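Local coordinates for protein putative c-1-tetrahydrofolate synthase, cytoplasmic (Leishmania major, PDB 4A26) that probably oxidises methylenetetrahydrofolate with NADP+ or NAD+ and hydrolyses the resulting methenyl form, acting as a homodimeric dehydrogenase/cyclohydrolase of one-carbon metabolism, at residues K25-G39 and E287-V299. Numbering follows the deposited sequence.
Sequences KVAALRELYGGRVPG and ENTLEAFKAALGV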
ATOM      1  N   LYS A  25      13.330   3.014 -28.175  1.00 37.14           N
ATOM      2  CA  LYS A  25      12.146   3.828 -27.868  1.00 37.20           C
ATOM      3  C   LYS A  25      12.493   5.314 -27.789  1.00 37.44           C
ATOM      4  O   LYS A  25      11.833   6.144 -28.416  1.00 38.58           O
ATOM      5  CB  LYS A  25      11.491   3.376 -26.560  1.00 35.91           C
ATOM      6  CG  LYS A  25      10.739   2.056 -26.667  1.00 36.34           C
ATOM      7  CD  LYS A  25      10.210   1.614 -25.312  1.00 36.01           C
ATOM      8  CE  LYS A  25       9.674   0.190 -25.348  1.00 36.19           C
ATOM      9  NZ  LYS A  25       9.237  -0.258 -23.993  1.00 35.39           N
ATOM     10  N   VAL A  26      13.535   5.634 -27.028  1.00 36.49           N
ATOM     11  CA  VAL A  26      14.034   7.005 -26.926  1.00 36.77           C
ATOM     12  C   VAL A  26      14.416   7.582 -28.297  1.00 38.48           C
ATOM     13  O   VAL A  26      14.186   8.760 -28.560  1.00 39.30           O
ATOM     14  CB  VAL A  26      15.244   7.085 -25.966  1.00 35.91           C
ATOM     15  CG1 VAL A  26      15.940   8.437 -26.068  1.00 36.54           C
ATOM     16  CG2 VAL A  26      14.795   6.826 -24.534  1.00 34.48           C
ATOM     17  N   ALA A  27      14.988   6.747 -29.163  1.00 39.19           N
ATOM     18  CA  ALA A  27      15.366   7.164 -30.518  1.00 40.97           C
ATOM     19  C   ALA A  27      14.144   7.384 -31.408  1.00 42.09           C
ATOM     20  O   ALA A  27      14.166   8.230 -32.300  1.00 43.80           O
ATOM     21  CB  ALA A  27      16.293   6.135 -31.149  1.00 41.55           C
ATOM     22  N   ALA A  28      13.089   6.611 -31.169  1.00 41.29           N
ATOM     23  CA  ALA A  28      11.843   6.743 -31.921  1.00 42.43           C
ATOM     24  C   ALA A  28      11.113   8.033 -31.555  1.00 42.59           C
ATOM     25  O   ALA A  28      10.568   8.707 -32.430  1.00 44.68           O
ATOM     26  CB  ALA A  28      10.938   5.532 -31.678  1.00 41.64           C
ATOM     27  N   LEU A  29      11.105   8.371 -30.267  1.00 40.82           N
ATOM     28  CA  LEU A  29      10.446   9.590 -29.788  1.00 40.95           C
ATOM     29  C   LEU A  29      11.180  10.863 -30.219  1.00 41.96           C
ATOM     30  O   LEU A  29      10.562  11.914 -30.376  1.00 43.01           O
ATOM     31  CB  LEU A  29      10.297   9.566 -28.264  1.00 38.97           C
ATOM     32  CG  LEU A  29       9.375   8.490 -27.682  1.00 37.98           C
ATOM     33  CD1 LEU A  29       9.510   8.437 -26.164  1.00 36.08           C
ATOM     34  CD2 LEU A  29       7.924   8.727 -28.081  1.00 38.87           C
ATOM     35  N   ARG A  30      12.494  10.770 -30.401  1.00 41.74           N
ATOM     36  CA  ARG A  30      13.280  11.901 -30.891  1.00 43.09           C
ATOM     37  C   ARG A  30      12.791  12.397 -32.249  1.00 45.49           C
ATOM     38  O   ARG A  30      12.596  13.595 -32.440  1.00 46.55           O
ATOM     39  CB  ARG A  30      14.749  11.522 -31.015  1.00 42.95           C
ATOM     40  CG  ARG A  30      15.546  11.633 -29.739  1.00 41.63           C
ATOM     41  CD  ARG A  30      16.953  11.109 -29.968  1.00 42.44           C
ATOM     42  NE  ARG A  30      17.598  11.789 -31.096  1.00 44.35           N
ATOM     43  CZ  ARG A  30      18.712  12.517 -31.026  1.00 45.15           C
ATOM     44  NH1 ARG A  30      19.378  12.667 -29.883  1.00 43.78           N
ATOM     45  NH2 ARG A  30      19.181  13.084 -32.128  1.00 47.97           N
ATOM     46  N   GLU A  31      12.608  11.470 -33.185  1.00 46.50           N
ATOM     47  CA  GLU A  31      12.121  11.809 -34.527  1.00 49.26           C
ATOM     48  C   GLU A  31      10.760  12.500 -34.441  1.00 49.81           C
ATOM     49  O   GLU A  31      10.557  13.565 -35.021  1.00 51.75           O
ATOM     50  CB  GLU A  31      12.005  10.553 -35.406  1.00 50.19           C
ATOM     51  CG  GLU A  31      13.330   9.845 -35.696  1.00 50.53           C
ATOM     52  CD  GLU A  31      14.208  10.613 -36.667  1.00 53.51           C
ATOM     53  OE1 GLU A  31      13.939  10.549 -37.889  1.00 56.12           O
ATOM     54  OE2 GLU A  31      15.171  11.267 -36.207  1.00 53.44           O
ATOM     55  N   LEU A  32       9.849  11.893 -33.685  1.00 48.22           N
ATOM     56  CA  LEU A  32       8.472  12.367 -33.585  1.00 48.99           C
ATOM     57  C   LEU A  32       8.294  13.678 -32.813  1.00 48.78           C
ATOM     58  O   LEU A  32       7.282  14.351 -32.994  1.00 50.45           O
ATOM     59  CB  LEU A  32       7.597  11.288 -32.937  1.00 47.68           C
ATOM     60  CG  LEU A  32       7.480   9.945 -33.664  1.00 47.77           C
ATOM     61  CD1 LEU A  32       6.608   8.995 -32.865  1.00 45.80           C
ATOM     62  CD2 LEU A  32       6.922  10.127 -35.068  1.00 50.43           C
ATOM     63  N   TYR A  33       9.252  14.045 -31.960  1.00 47.00           N
ATOM     64  CA  TYR A  33       9.055  15.174 -31.037  1.00 46.59           C
ATOM     65  C   TYR A  33      10.202  16.203 -31.007  1.00 46.47           C
ATOM     66  O   TYR A  33      10.528  16.761 -29.959  1.00 44.95           O
ATOM     67  CB  TYR A  33       8.721  14.643 -29.632  1.00 44.37           C
ATOM     68  CG  TYR A  33       7.448  13.819 -29.613  1.00 45.16           C
ATOM     69  CD1 TYR A  33       6.197  14.433 -29.676  1.00 47.57           C
ATOM     70  CD2 TYR A  33       7.489  12.428 -29.563  1.00 44.31           C
ATOM     71  CE1 TYR A  33       5.023  13.681 -29.678  1.00 48.55           C
ATOM     72  CE2 TYR A  33       6.326  11.669 -29.563  1.00 44.74           C
ATOM     73  CZ  TYR A  33       5.097  12.297 -29.622  1.00 47.16           C
ATOM     74  OH  TYR A  33       3.942  11.545 -29.625  1.00 47.90           O
ATOM     75  N   GLY A  34      10.788  16.468 -32.172  1.00 48.09           N
ATOM     76  CA  GLY A  34      11.745  17.566 -32.337  1.00 48.66           C
ATOM     77  C   GLY A  34      13.111  17.346 -31.715  1.00 46.79           C
ATOM     78  O   GLY A  34      13.782  18.304 -31.326  1.00 46.64           O
ATOM     79  N   GLY A  35      13.532  16.087 -31.625  1.00 45.46           N
ATOM     80  CA  GLY A  35      14.828  15.746 -31.048  1.00 44.00           C
ATOM     81  C   GLY A  35      14.876  15.837 -29.532  1.00 41.76           C
ATOM     82  O   GLY A  35      15.956  15.769 -28.936  1.00 40.69           O
ATOM     83  N   ARG A  36      13.708  15.983 -28.905  1.00 41.16           N
ATOM     84  CA  ARG A  36      13.615  16.049 -27.449  1.00 39.26           C
ATOM     85  C   ARG A  36      13.852  14.669 -26.848  1.00 37.46           C
ATOM     86  O   ARG A  36      13.661  13.649 -27.511  1.00 37.71           O
ATOM     87  CB  ARG A  36      12.255  16.593 -27.005  1.00 39.56           C
ATOM     88  CG  ARG A  36      12.124  18.100 -27.130  1.00 41.22           C
ATOM     89  CD  ARG A  36      10.799  18.586 -26.556  1.00 42.17           C
ATOM     90  NE  ARG A  36       9.661  18.179 -27.380  1.00 44.12           N
ATOM     91  CZ  ARG A  36       8.381  18.307 -27.033  1.00 44.96           C
ATOM     92  NH1 ARG A  36       8.042  18.829 -25.854  1.00 44.45           N
ATOM     93  NH2 ARG A  36       7.428  17.898 -27.867  1.00 46.21           N
ATOM     94  N   VAL A  37      14.254  14.653 -25.585  1.00 35.76           N
ATOM     95  CA  VAL A  37      14.746  13.440 -24.954  1.00 34.43           C
ATOM     96  C   VAL A  37      14.512  13.480 -23.442  1.00 33.11           C
ATOM     97  O   VAL A  37      14.382  14.560 -22.868  1.00 33.26           O
ATOM     98  CB  VAL A  37      16.249  13.249 -25.295  1.00 34.58           C
ATOM     99  CG1 VAL A  37      17.075  12.962 -24.057  1.00 33.59           C
ATOM    100  CG2 VAL A  37      16.424  12.162 -26.348  1.00 35.11           C
ATOM    101  N   PRO A  38      14.438  12.303 -22.793  1.00 32.03           N
ATOM    102  CA  PRO A  38      14.210  12.291 -21.351  1.00 30.99           C
ATOM    103  C   PRO A  38      15.429  12.742 -20.564  1.00 30.60           C
ATOM    104  O   PRO A  38      16.565  12.536 -20.994  1.00 30.71           O
ATOM    105  CB  PRO A  38      13.905  10.818 -21.039  1.00 30.38           C
ATOM    106  CG  PRO A  38      13.743  10.136 -22.360  1.00 31.11           C
ATOM    107  CD  PRO A  38      14.520  10.942 -23.344  1.00 31.90           C
ATOM    108  N   GLY A  39      15.178  13.349 -19.409  1.00 30.27           N
ATOM    109  CA  GLY A  39      16.231  13.801 -18.522  1.00 29.89           C
ATOM    110  C   GLY A  39      16.078  13.130 -17.175  1.00 29.22           C
ATOM    111  O   GLY A  39      15.021  13.212 -16.553  1.00 29.23           O
ATOM    112  N   GLU A 287      13.388   3.097 -17.285  1.00 31.41           N
ATOM    113  CA  GLU A 287      12.040   2.869 -17.810  1.00 32.02           C
ATOM    114  C   GLU A 287      11.026   3.787 -17.136  1.00 32.04           C
ATOM    115  O   GLU A 287      10.193   4.405 -17.807  1.00 33.12           O
ATOM    116  CB  GLU A 287      11.616   1.407 -17.647  1.00 31.39           C
ATOM    117  CG  GLU A 287      10.318   1.079 -18.377  1.00 32.89           C
ATOM    118  CD  GLU A 287      10.398  -0.208 -19.169  1.00 34.49           C
ATOM    119  OE1 GLU A 287      10.638  -1.273 -18.558  1.00 34.00           O
ATOM    120  OE2 GLU A 287      10.215  -0.153 -20.407  1.00 36.81           O
ATOM    121  N   ASN A 288      11.106   3.867 -15.810  1.00 31.12           N
ATOM    122  CA  ASN A 288      10.343   4.843 -15.047  1.00 31.42           C
ATOM    123  C   ASN A 288      10.507   6.239 -15.639  1.00 32.76           C
ATOM    124  O   ASN A 288       9.530   6.953 -15.834  1.00 33.83           O
ATOM    125  CB  ASN A 288      10.782   4.832 -13.573  1.00 30.84           C
ATOM    126  CG  ASN A 288      10.035   3.785 -12.733  1.00 30.06           C
ATOM    127  OD1 ASN A 288       9.400   2.872 -13.265  1.00 30.14           O
ATOM    128  ND2 ASN A 288      10.119   3.923 -11.411  1.00 29.03           N
ATOM    129  N   THR A 289      11.747   6.612 -15.947  1.00 33.10           N
ATOM    130  CA  THR A 289      12.051   7.941 -16.484  1.00 34.38           C
ATOM    131  C   THR A 289      11.556   8.134 -17.914  1.00 35.47           C
ATOM    132  O   THR A 289      11.263   9.259 -18.316  1.00 36.76           O
ATOM    133  CB  THR A 289      13.559   8.224 -16.457  1.00 34.55           C
ATOM    134  OG1 THR A 289      14.091   7.870 -15.177  1.00 33.81           O
ATOM    135  CG2 THR A 289      13.833   9.700 -16.725  1.00 36.33           C
ATOM    136  N   LEU A 290      11.478   7.049 -18.684  1.00 35.19           N
ATOM    137  CA  LEU A 290      10.901   7.112 -20.028  1.00 36.51           C
ATOM    138  C   LEU A 290       9.412   7.429 -19.916  1.00 37.33           C
ATOM    139  O   LEU A 290       8.934   8.374 -20.536  1.00 38.66           O
ATOM    140  CB  LEU A 290      11.106   5.797 -20.791  1.00 36.35           C
ATOM    141  CG  LEU A 290      11.115   5.849 -22.328  1.00 37.62           C
ATOM    142  CD1 LEU A 290      10.901   4.452 -22.893  1.00 37.73           C
ATOM    143  CD2 LEU A 290      10.080   6.793 -22.887  1.00 38.54           C
ATOM    144  N   GLU A 291       8.698   6.641 -19.110  1.00 36.57           N
ATOM    145  CA  GLU A 291       7.261   6.839 -18.880  1.00 37.72           C
ATOM    146  C   GLU A 291       6.931   8.266 -18.457  1.00 38.54           C
ATOM    147  O   GLU A 291       5.910   8.811 -18.871  1.00 40.17           O
ATOM    148  CB  GLU A 291       6.726   5.853 -17.831  1.00 36.67           C
ATOM    149  CG  GLU A 291       6.339   4.487 -18.396  1.00 38.02           C
ATOM    150  CD  GLU A 291       5.919   3.483 -17.317  1.00 39.13           C
ATOM    151  OE1 GLU A 291       5.387   3.908 -16.257  1.00 39.44           O
ATOM    152  OE2 GLU A 291       6.123   2.261 -17.542  1.00 39.64           O
ATOM    153  N   ALA A 292       7.792   8.864 -17.634  1.00 37.66           N
ATOM    154  CA  ALA A 292       7.628  10.259 -17.219  1.00 38.80           C
ATOM    155  C   ALA A 292       7.728  11.200 -18.414  1.00 40.38           C
ATOM    156  O   ALA A 292       6.899  12.091 -18.575  1.00 42.22           O
ATOM    157  CB  ALA A 292       8.669  10.631 -16.177  1.00 37.94           C
ATOM    158  N   PHE A 293       8.753  10.996 -19.238  1.00 39.99           N
ATOM    159  CA  PHE A 293       8.953  11.768 -20.467  1.00 41.51           C
ATOM    160  C   PHE A 293       7.836  11.494 -21.470  1.00 42.93           C
ATOM    161  O   PHE A 293       7.385  12.396 -22.173  1.00 45.06           O
ATOM    162  CB  PHE A 293      10.322  11.431 -21.070  1.00 40.89           C
ATOM    163  CG  PHE A 293      10.559  12.014 -22.436  1.00 42.32           C
ATOM    164  CD1 PHE A 293      10.645  13.382 -22.615  1.00 43.66           C
ATOM    165  CD2 PHE A 293      10.721  11.190 -23.539  1.00 42.46           C
ATOM    166  CE1 PHE A 293      10.876  13.925 -23.865  1.00 45.12           C
ATOM    167  CE2 PHE A 293      10.955  11.725 -24.792  1.00 44.27           C
ATOM    168  CZ  PHE A 293      11.033  13.096 -24.955  1.00 45.59           C
ATOM    169  N   LYS A 294       7.390  10.245 -21.520  1.00 42.07           N
ATOM    170  CA  LYS A 294       6.278   9.848 -22.379  1.00 43.48           C
ATOM    171  C   LYS A 294       4.991  10.505 -21.872  1.00 44.78           C
ATOM    172  O   LYS A 294       4.189  11.000 -22.660  1.00 47.25           O
ATOM    173  CB  LYS A 294       6.153   8.318 -22.403  1.00 42.26           C
ATOM    174  CG  LYS A 294       5.658   7.729 -23.715  1.00 44.08           C
ATOM    175  CD  LYS A 294       6.310   6.370 -24.013  1.00 43.15           C
ATOM    176  CE  LYS A 294       5.891   5.273 -23.038  1.00 41.19           C
ATOM    177  NZ  LYS A 294       4.484   4.832 -23.256  1.00 42.38           N
ATOM    178  N   ALA A 295       4.819  10.526 -20.551  1.00 43.58           N
ATOM    179  CA  ALA A 295       3.668  11.165 -19.915  1.00 44.89           C
ATOM    180  C   ALA A 295       3.663  12.679 -20.121  1.00 46.95           C
ATOM    181  O   ALA A 295       2.633  13.256 -20.465  1.00 49.41           O
ATOM    182  CB  ALA A 295       3.645  10.846 -18.428  1.00 43.06           C
ATOM    183  N   ALA A 296       4.817  13.311 -19.916  1.00 46.43           N
ATOM    184  CA  ALA A 296       4.937  14.774 -19.981  1.00 48.40           C
ATOM    185  C   ALA A 296       4.677  15.344 -21.373  1.00 50.81           C
ATOM    186  O   ALA A 296       4.251  16.487 -21.499  1.00 53.02           O
ATOM    187  CB  ALA A 296       6.311  15.213 -19.491  1.00 47.19           C
ATOM    188  N   LEU A 297       4.946  14.552 -22.408  1.00 50.85           N
ATOM    189  CA  LEU A 297       4.645  14.947 -23.786  1.00 53.51           C
ATOM    190  C   LEU A 297       3.161  14.795 -24.118  1.00 55.97           C
ATOM    191  O   LEU A 297       2.626  15.548 -24.936  1.00 58.74           O
ATOM    192  CB  LEU A 297       5.467  14.120 -24.773  1.00 52.81           C
ATOM    193  CG  LEU A 297       6.972  14.393 -24.766  1.00 51.45           C
ATOM    194  CD1 LEU A 297       7.712  13.291 -25.511  1.00 50.53           C
ATOM    195  CD2 LEU A 297       7.266  15.749 -25.370  1.00 53.03           C
ATOM    196  N   GLY A 298       2.506  13.823 -23.481  1.00 55.23           N
ATOM    197  CA  GLY A 298       1.097  13.521 -23.738  1.00 57.54           C
ATOM    198  C   GLY A 298       0.889  12.181 -24.418  1.00 57.51           C
ATOM    199  O   GLY A 298      -0.242  11.811 -24.728  1.00 59.41           O
ATOM    200  N   VAL A 299       1.981  11.452 -24.646  1.00 55.75           N
ATOM    201  CA  VAL A 299       1.927  10.138 -25.282  1.00 55.74           C
ATOM    202  C   VAL A 299       1.533   9.065 -24.278  1.00 54.06           C
ATOM    203  O   VAL A 299       2.039   9.043 -23.154  1.00 51.95           O
ATOM    204  CB  VAL A 299       3.289   9.754 -25.887  1.00 54.50           C
ATOM    205  CG1 VAL A 299       3.260   8.325 -26.426  1.00 54.31           C
ATOM    206  CG2 VAL A 299       3.667  10.732 -26.977  1.00 56.51           C
TER
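F293 lays its ring against the V37-P38 peptide: P38 N stands 3.7 Å above the ring plane, over its centre, and V37 C covers the same face nearer the rim. From this side P38 also makes a CH-pi contact, its CD 22° off the ring normal. The opposite face is covered by L297 CD1 of its own helix, so the phenyl is sandwiched. With CG anti to the backbone N (chi1 172°), the ring is directed at the loop, and L29 CD1 reaches F293 CE2 at 3.8 Å. That same methyl meets L290 CD2, while CD1 of L290 packs crosswise on the extended aliphatic chain of K25. Beyond it, K25 NZ and E287 OE2 form a long salt bridge of 3.7 Å, probably a weak electrostatic link.

The axes of 25-32 and 287-297, 18° from parallel, come within 11.7 Å of each other, a spacing bridged by these side chains. Helix 11-32 leads through the type I' turn Y33-R36, with positive phi at G34 and G35, into strand 39-45 of the three-stranded parallel sheet of the catalytic domain. The C-terminal helix 279-297, part of the NAD(P)-binding domain sequence, packs back against this unit.

At the helix ends, L297 spreads its two methyls: CD1 lies over one face of the Y33 ring, and CD2 over one face of the R36 guanidinium. Across the turn, R36 NE donates to Y33 O in a nearly straight bond of 3.1 Å with the acceptor in the guanidinium plane, which helps fix the orientation of that flat group. Further out, H97 meets F293 edge-to-face and accepts a hydrogen bond from G39 N through ND1; T289 OG1 is bonded to L285 O.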